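Local coordinates for protein heroin esterase (Rhodococcus sp., PDB 1LZL) that probably hydrolyses the acetyl ester bonds of heroin, as an acetyl esterase of the alpha/beta hydrolase fold, at residues P9-A14 and A296-S301; K66-T71 and V113-Y118; V204-W209 and L259-D264. One frame throughout, in Å; residues are numbered along the deposited sequence.

Interaction 1. Residues P9-A14 and A296-S301; sequences PELAAA and ATAAVS. Unlike the reference sequence in segment 296-301: Ala299 (reference Gly), Ser301 (reference Arg).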
# COMPACT_ATOMS: atom_id res chain seq x y z
N PRO A 9 -23.99 8.17 2.71
CA PRO A 9 -24.23 9.45 3.40
C PRO A 9 -23.27 9.81 4.52
O PRO A 9 -22.96 10.99 4.78
CB PRO A 9 -25.65 9.22 4.00
CG PRO A 9 -26.26 8.37 2.93
CD PRO A 9 -25.21 7.34 2.59
N GLU A 10 -22.77 8.76 5.17
CA GLU A 10 -21.83 8.89 6.27
C GLU A 10 -20.51 9.48 5.78
O GLU A 10 -19.78 10.22 6.46
CB GLU A 10 -21.63 7.51 6.92
CG GLU A 10 -22.60 7.16 8.02
CD GLU A 10 -22.12 6.04 8.92
OE1 GLU A 10 -21.73 4.97 8.42
OE2 GLU A 10 -22.11 6.23 10.15
N LEU A 11 -20.16 9.18 4.55
CA LEU A 11 -18.91 9.66 3.97
C LEU A 11 -19.12 11.06 3.40
O LEU A 11 -18.30 11.95 3.63
CB LEU A 11 -18.45 8.70 2.86
CG LEU A 11 -17.94 7.37 3.42
CD1 LEU A 11 -17.50 6.49 2.26
CD2 LEU A 11 -16.86 7.62 4.43
N ALA A 12 -20.21 11.17 2.66
CA ALA A 12 -20.72 12.37 2.02
C ALA A 12 -20.45 13.61 2.86
O ALA A 12 -19.99 14.64 2.38
CB ALA A 12 -22.22 12.29 1.78
N ALA A 13 -20.76 13.46 4.13
CA ALA A 13 -20.50 14.41 5.19
C ALA A 13 -19.07 14.92 5.22
O ALA A 13 -18.74 16.11 5.12
CB ALA A 13 -20.87 13.70 6.50
N ALA A 14 -18.12 14.01 5.33
CA ALA A 14 -16.70 14.29 5.46
C ALA A 14 -16.14 14.96 4.22
O ALA A 14 -14.98 15.41 4.17
CB ALA A 14 -16.00 12.97 5.77
N ALA A 296 -12.95 7.05 9.64
CA ALA A 296 -12.85 5.73 10.27
C ALA A 296 -14.13 5.38 11.01
O ALA A 296 -14.43 4.24 11.29
CB ALA A 296 -11.63 5.64 11.19
N THR A 297 -14.88 6.41 11.33
CA THR A 297 -16.13 6.29 12.05
C THR A 297 -17.25 5.76 11.19
O THR A 297 -18.22 5.20 11.72
CB THR A 297 -16.44 7.70 12.63
OG1 THR A 297 -16.41 8.70 11.61
CG2 THR A 297 -15.30 8.00 13.58
N ALA A 298 -17.19 5.90 9.87
CA ALA A 298 -18.27 5.44 9.01
C ALA A 298 -18.45 3.93 9.10
O ALA A 298 -17.43 3.23 9.20
CB ALA A 298 -17.95 5.87 7.57
N ALA A 299 -19.71 3.46 9.04
CA ALA A 299 -19.87 2.00 9.16
C ALA A 299 -19.14 1.25 8.03
O ALA A 299 -18.59 0.19 8.33
CB ALA A 299 -21.34 1.62 9.21
N VAL A 300 -19.13 1.78 6.81
CA VAL A 300 -18.48 1.07 5.67
C VAL A 300 -16.97 1.02 5.88
O VAL A 300 -16.35 0.01 5.50
CB VAL A 300 -18.83 1.69 4.31
CG1 VAL A 300 -18.25 3.11 4.14
CG2 VAL A 300 -18.35 0.78 3.17
N SER A 301 -16.40 2.07 6.47
CA SER A 301 -14.98 2.08 6.85
C SER A 301 -14.73 1.06 7.96
O SER A 301 -13.76 0.28 7.90
CB SER A 301 -14.56 3.49 7.28
OG SER A 301 -14.73 4.40 6.20
O HOH W 1 -21.14 3.76 6.14

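Interaction 2. Residues K66-T71 and V113-Y118; sequences KIRFVT and VANVEY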
# COMPACT_ATOMS: atom_id res chain seq x y z
N LYS A 66 15.20 2.82 6.44
CA LYS A 66 14.70 2.63 7.81
C LYS A 66 13.32 1.95 7.81
O LYS A 66 12.54 2.09 6.90
CB LYS A 66 14.56 3.95 8.56
CG LYS A 66 15.87 4.74 8.54
CD LYS A 66 17.01 4.00 9.23
CE LYS A 66 18.25 4.89 9.37
NZ LYS A 66 19.44 4.11 9.81
N ILE A 67 13.08 1.19 8.88
CA ILE A 67 11.87 0.45 9.11
C ILE A 67 11.33 0.81 10.50
O ILE A 67 12.05 0.70 11.50
CB ILE A 67 12.13 -1.06 9.04
CG1 ILE A 67 12.63 -1.45 7.64
CG2 ILE A 67 10.89 -1.86 9.45
CD1 ILE A 67 13.15 -2.89 7.62
N ARG A 68 10.08 1.21 10.57
CA ARG A 68 9.41 1.39 11.86
C ARG A 68 8.83 0.04 12.22
O ARG A 68 7.85 -0.44 11.64
CB ARG A 68 8.31 2.45 11.77
CG ARG A 68 8.83 3.81 11.36
CD ARG A 68 7.78 4.87 11.23
NE ARG A 68 7.08 5.35 12.42
CZ ARG A 68 7.60 6.17 13.31
NH1 ARG A 68 8.85 6.60 13.18
NH2 ARG A 68 6.82 6.54 14.31
N PHE A 69 9.46 -0.60 13.20
CA PHE A 69 9.20 -2.01 13.53
C PHE A 69 8.39 -2.07 14.81
O PHE A 69 8.87 -1.74 15.93
CB PHE A 69 10.54 -2.73 13.64
CG PHE A 69 10.42 -4.22 13.86
CD1 PHE A 69 9.75 -5.00 12.92
CD2 PHE A 69 10.99 -4.86 14.96
CE1 PHE A 69 9.65 -6.38 13.05
CE2 PHE A 69 10.88 -6.24 15.12
CZ PHE A 69 10.18 -6.99 14.18
N VAL A 70 7.14 -2.43 14.67
CA VAL A 70 6.11 -2.46 15.68
C VAL A 70 5.93 -3.88 16.18
O VAL A 70 5.68 -4.81 15.38
CB VAL A 70 4.78 -1.89 15.17
CG1 VAL A 70 3.76 -1.75 16.32
CG2 VAL A 70 4.99 -0.53 14.49
N THR A 71 6.09 -4.06 17.48
CA THR A 71 5.91 -5.42 18.03
C THR A 71 4.91 -5.43 19.18
O THR A 71 4.76 -4.48 19.95
CB THR A 71 7.25 -6.02 18.47
OG1 THR A 71 7.89 -5.07 19.34
CG2 THR A 71 8.19 -6.20 17.28
N VAL A 113 5.11 -5.79 12.76
CA VAL A 113 4.86 -5.03 11.55
C VAL A 113 6.12 -4.25 11.22
O VAL A 113 6.65 -3.50 12.04
CB VAL A 113 3.66 -4.08 11.72
CG1 VAL A 113 3.48 -3.33 10.40
CG2 VAL A 113 2.39 -4.81 12.13
N ALA A 114 6.60 -4.45 10.00
CA ALA A 114 7.80 -3.76 9.51
C ALA A 114 7.32 -2.69 8.53
O ALA A 114 7.02 -3.03 7.37
CB ALA A 114 8.75 -4.76 8.86
N ASN A 115 7.16 -1.47 8.99
CA ASN A 115 6.63 -0.36 8.20
C ASN A 115 7.76 0.40 7.51
O ASN A 115 8.62 1.00 8.15
CB ASN A 115 5.88 0.49 9.21
CG ASN A 115 5.19 1.70 8.65
OD1 ASN A 115 5.11 1.83 7.43
ND2 ASN A 115 4.73 2.60 9.51
N VAL A 116 7.80 0.32 6.18
CA VAL A 116 9.04 0.70 5.44
C VAL A 116 9.11 2.16 5.01
O VAL A 116 8.20 2.67 4.34
CB VAL A 116 9.17 -0.19 4.18
CG1 VAL A 116 10.46 0.14 3.44
CG2 VAL A 116 9.11 -1.68 4.48
N GLU A 117 10.20 2.83 5.37
CA GLU A 117 10.46 4.21 4.90
C GLU A 117 11.16 4.17 3.56
O GLU A 117 12.39 4.22 3.46
CB GLU A 117 11.28 4.96 5.94
CG GLU A 117 11.34 6.46 5.64
CD GLU A 117 10.11 7.17 6.13
OE1 GLU A 117 9.12 7.24 5.40
OE2 GLU A 117 10.12 7.66 7.27
N TYR A 118 10.39 4.02 2.47
CA TYR A 118 11.01 4.05 1.15
C TYR A 118 11.29 5.46 0.68
O TYR A 118 10.65 6.44 1.14
CB TYR A 118 10.16 3.28 0.15
CG TYR A 118 8.75 3.80 -0.07
CD1 TYR A 118 8.51 4.76 -1.05
CD2 TYR A 118 7.69 3.34 0.69
CE1 TYR A 118 7.20 5.22 -1.22
CE2 TYR A 118 6.38 3.77 0.53
CZ TYR A 118 6.16 4.72 -0.44
OH TYR A 118 4.88 5.18 -0.68

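Interaction 3. Residues V204-W209 and L259-D264; sequences VDTPLW and LDPLRD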
# COMPACT_ATOMS: atom_id res chain seq x y z
N VAL A 204 -12.37 12.04 -13.29
CA VAL A 204 -11.51 13.18 -13.55
C VAL A 204 -11.49 14.17 -12.40
O VAL A 204 -10.49 14.96 -12.30
CB VAL A 204 -11.95 13.89 -14.84
CG1 VAL A 204 -11.86 12.98 -16.06
CG2 VAL A 204 -13.38 14.44 -14.71
N ASP A 205 -12.45 14.16 -11.48
CA ASP A 205 -12.44 15.03 -10.30
C ASP A 205 -13.12 14.43 -9.10
O ASP A 205 -13.77 15.11 -8.33
CB ASP A 205 -13.03 16.40 -10.66
CG ASP A 205 -12.70 17.48 -9.64
OD1 ASP A 205 -11.56 17.50 -9.07
OD2 ASP A 205 -13.61 18.32 -9.38
N THR A 206 -12.92 13.11 -8.93
CA THR A 206 -13.40 12.40 -7.75
C THR A 206 -12.61 12.76 -6.52
O THR A 206 -11.53 13.40 -6.60
CB THR A 206 -13.27 10.88 -8.03
OG1 THR A 206 -12.09 10.61 -8.83
CG2 THR A 206 -14.49 10.42 -8.82
N PRO A 207 -13.06 12.49 -5.31
CA PRO A 207 -12.37 12.87 -4.08
C PRO A 207 -10.97 12.23 -3.97
O PRO A 207 -10.82 11.04 -4.26
CB PRO A 207 -13.31 12.32 -3.02
CG PRO A 207 -14.68 12.33 -3.65
CD PRO A 207 -14.38 11.85 -5.05
N LEU A 208 -10.01 13.07 -3.58
CA LEU A 208 -8.64 12.78 -3.26
C LEU A 208 -7.83 12.29 -4.43
O LEU A 208 -6.71 12.81 -4.71
CB LEU A 208 -8.60 11.79 -2.09
CG LEU A 208 -9.17 12.36 -0.78
CD1 LEU A 208 -8.90 11.37 0.33
CD2 LEU A 208 -8.59 13.75 -0.55
N TRP A 209 -8.24 11.26 -5.18
CA TRP A 209 -7.51 10.75 -6.34
C TRP A 209 -8.43 10.88 -7.55
O TRP A 209 -9.64 10.72 -7.39
CB TRP A 209 -7.07 9.31 -6.18
CG TRP A 209 -5.81 8.95 -6.95
CD1 TRP A 209 -5.64 8.04 -7.94
CD2 TRP A 209 -4.51 9.55 -6.74
NE1 TRP A 209 -4.33 8.01 -8.38
CE2 TRP A 209 -3.64 8.93 -7.65
CE3 TRP A 209 -4.10 10.54 -5.84
CZ2 TRP A 209 -2.28 9.28 -7.70
CZ3 TRP A 209 -2.73 10.89 -5.92
CH2 TRP A 209 -1.86 10.27 -6.82
N LEU A 259 -15.75 5.03 -6.12
CA LEU A 259 -15.50 6.29 -6.79
C LEU A 259 -14.01 6.58 -6.88
O LEU A 259 -13.58 7.72 -7.05
CB LEU A 259 -16.23 7.45 -6.07
CG LEU A 259 -17.75 7.33 -6.06
CD1 LEU A 259 -18.35 8.55 -5.39
CD2 LEU A 259 -18.33 7.21 -7.46
N ASP A 260 -13.17 5.55 -6.82
CA ASP A 260 -11.73 5.64 -6.99
C ASP A 260 -11.31 5.40 -8.42
O ASP A 260 -11.64 4.35 -9.05
CB ASP A 260 -11.10 4.59 -6.07
CG ASP A 260 -9.60 4.62 -5.97
OD1 ASP A 260 -8.94 5.37 -6.73
OD2 ASP A 260 -9.10 3.90 -5.09
N PRO A 261 -10.52 6.25 -9.08
CA PRO A 261 -10.04 5.95 -10.43
C PRO A 261 -9.24 4.63 -10.48
O PRO A 261 -9.16 4.01 -11.53
CB PRO A 261 -9.03 7.08 -10.73
CG PRO A 261 -9.03 7.95 -9.56
CD PRO A 261 -10.04 7.54 -8.55
N LEU A 262 -8.64 4.20 -9.39
CA LEU A 262 -7.87 2.95 -9.33
C LEU A 262 -8.76 1.73 -9.27
O LEU A 262 -8.25 0.58 -9.29
CB LEU A 262 -6.99 2.99 -8.08
CG LEU A 262 -5.96 4.13 -8.02
CD1 LEU A 262 -5.22 4.11 -6.69
CD2 LEU A 262 -5.00 4.03 -9.19
N ARG A 263 -10.08 1.90 -9.15
CA ARG A 263 -10.95 0.74 -8.90
C ARG A 263 -10.80 -0.35 -9.94
O ARG A 263 -10.63 -1.54 -9.63
CB ARG A 263 -12.40 1.28 -8.87
CG ARG A 263 -13.45 0.19 -8.64
CD ARG A 263 -14.82 0.80 -9.06
NE ARG A 263 -14.91 0.87 -10.51
CZ ARG A 263 -15.72 1.72 -11.17
NH1 ARG A 263 -16.49 2.57 -10.49
NH2 ARG A 263 -15.72 1.68 -12.49
N ASP A 264 -10.89 0.02 -11.23
CA ASP A 264 -10.94 -1.04 -12.23
C ASP A 264 -9.60 -1.75 -12.30
O ASP A 264 -9.64 -2.99 -12.48
CB ASP A 264 -11.28 -0.47 -13.62
CG ASP A 264 -12.69 0.06 -13.73
OD1 ASP A 264 -13.49 -0.03 -12.78
OD2 ASP A 264 -13.00 0.61 -14.82
O HOH W 2 -11.81 8.67 -5.23

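Interaction 1. Residues P9-A14 and A296-S301
Glu10 reaches across to helix 299-315 and holds it by the backbone N-H groups of its first turn. Its OE1 accepts from Ala299 N at 2.6 Å, a short and nearly straight bond (168° at the hydrogen) that arrives on the syn side of the carboxylate, 29° out of its plane. The same oxygen also accepts a hydrogen bond from water 1, which in turn accepts from Val300 N at 2.9 Å. One carboxylate oxygen therefore serves two successive N-H groups, one directly and one through water. Ala298 stands at the N-cap and offers no polar side chain, so the acid that meets the helix start comes from a distant part of the sequence; its negative charge would probably be favoured by the helix dipole. The OE1 atom also lies against the methyl of Ala299, a residue that is glycine in the reference sequence.

Beneath this polar patch is a small apolar one. Leu11 forks over two residues: CD2 rests 3.8 Å from Ala298 CB, while CD1 meets CG1 of Val300 at 3.9 Å, the two side chains crossing at about a right angle. In Val300, CG1 sits between the backbone N and the carbonyl carbon (chi1 66°), the rotation that puts this branch against Leu11.

Further out, Ser301 OG is hydrogen-bonded to the carbonyl oxygens of Val295 and Ser292, tying the helix start to the loop before it, and Leu11 touches both of those residues as well. Asp8 OD1 accepts from Glu10 N. The short helix 9-14, close to the N-terminus, is thus fastened to the beginning of the last helix, 299-315, just beyond the loop that follows strand 280-285 at one edge of the sheet.

Interaction 2. Residues K66-T71 and V113-Y118
Arg68 and Asn115 lie side by side and point the same way from the sheet, with Arg68 CB 4.0 Å from Asn115 CB, yet their flat ends are turned almost perpendicular, with 84° between guanidinium and amide. Each end has its own partner: Arg68 NH2 forms a salt bridge with Asp99, and Asn115 ND2 donates to Ala95 O. Val70 and Val113 form the neighbouring pair on this face, 4.2 Å from CB to CB, where helix 99-109 packs against them.

The other face is apolar. Ile67 has CG2 anti to its own amide nitrogen, and this branch presses on Ala114, 3.6 Å from CA and almost as near to CB. Phe69, the direct partner of Ala114 across the ladder, meets the same alanine, CG being swung away from the backbone N (chi1 -175°); its ring turns an edge to Ala114 CA, CD1 to CA 4.1 Å. The one methyl of Ala114 is touched by both Ile67 CG2 and Phe69 CD1.

Five backbone hydrogen bonds set this register. Arg68 with Asn115 and Val70 with Val113 are hydrogen-bonded antiparallel pairs, and Ile67 with Val116 and Phe69 with Ala114 are non-hydrogen-bonded ones. At the end of the ladder Glu117 N meets Lys66 O nearly head-on, just where Glu117 centres an inverse gamma turn. Its carboxylate bonds to Ala95 N. By contrast, Asn115 N reaches Arg68 O from 38° above the carbonyl plane.

Strand 65-72 is paired on its far side with strand 49-56, and strand 112-116 with the parallel strand 79-85. The antiparallel second strand set beside the fourth, in a 1-2-4-3-5-6-7-8 order, is the signature of the alpha/beta hydrolase sheet.

Interaction 3. Residues V204-W209 and L259-D264
Trp209 and Pro261 cross at about a right angle at the tight centre of this contact. The indole touches through CD1, 3.8 Å from Pro261 CG and 3.9 Å from Leu262 CG, while Pro261 CD presses on Trp209 O at 3.4 Å. Thr206 closes the other end: its CB lies 3.3 Å from Leu259 O, and OG1, held between the backbone N and the carbonyl carbon (chi1 36°), donates to a lone pair of Trp209 O at 2.8 Å, tying residues 206 and 209 of this loop together. Replacing Thr206 by an alanine removes OG1 and CG2, and would probably leave Trp209 O without its hydroxyl mate and open a gap beside Leu259 O.

No direct hydrogen bond joins the segments; water 2 stands in, bridging Pro207 O and Leu259 O. The solvent side is the 204-205 end, where Val204 and Asp205, both exposed, take no part.

Within the type I turn 260-263, Asp260 OD1 accepts from Leu262 N, and OD2 from His290 ND1. With Ser160 on a probable nucleophile elbow, this is consistent with the acid of a Ser-His-Asp catalytic triad, carried on the loop after strand 252-257 as in alpha/beta hydrolases.

Overall arrangement
Interaction 2 is a largely buried piece of the central sheet, interaction 3 is a buried meeting of a loop with the turn that leads into helix 263-275, and interaction 1 lies farthest out, partly exposed. Their chemistry follows: a ladder of backbone bonds between strands in 66-71 and 113-118, apolar packing with a single water bridge in 204-209 and 259-264, and a carboxylate on a helix start in 9-14 and 296-301. No helix or strand is shared. Interactions 2 and 3 stand on opposite sides of the chain's centre. Interaction 1, about 8 Å from interaction 3 between nearest atoms, joins the N-terminal helix to the start of the last helix, and both other contacts lie between its segments along the chain.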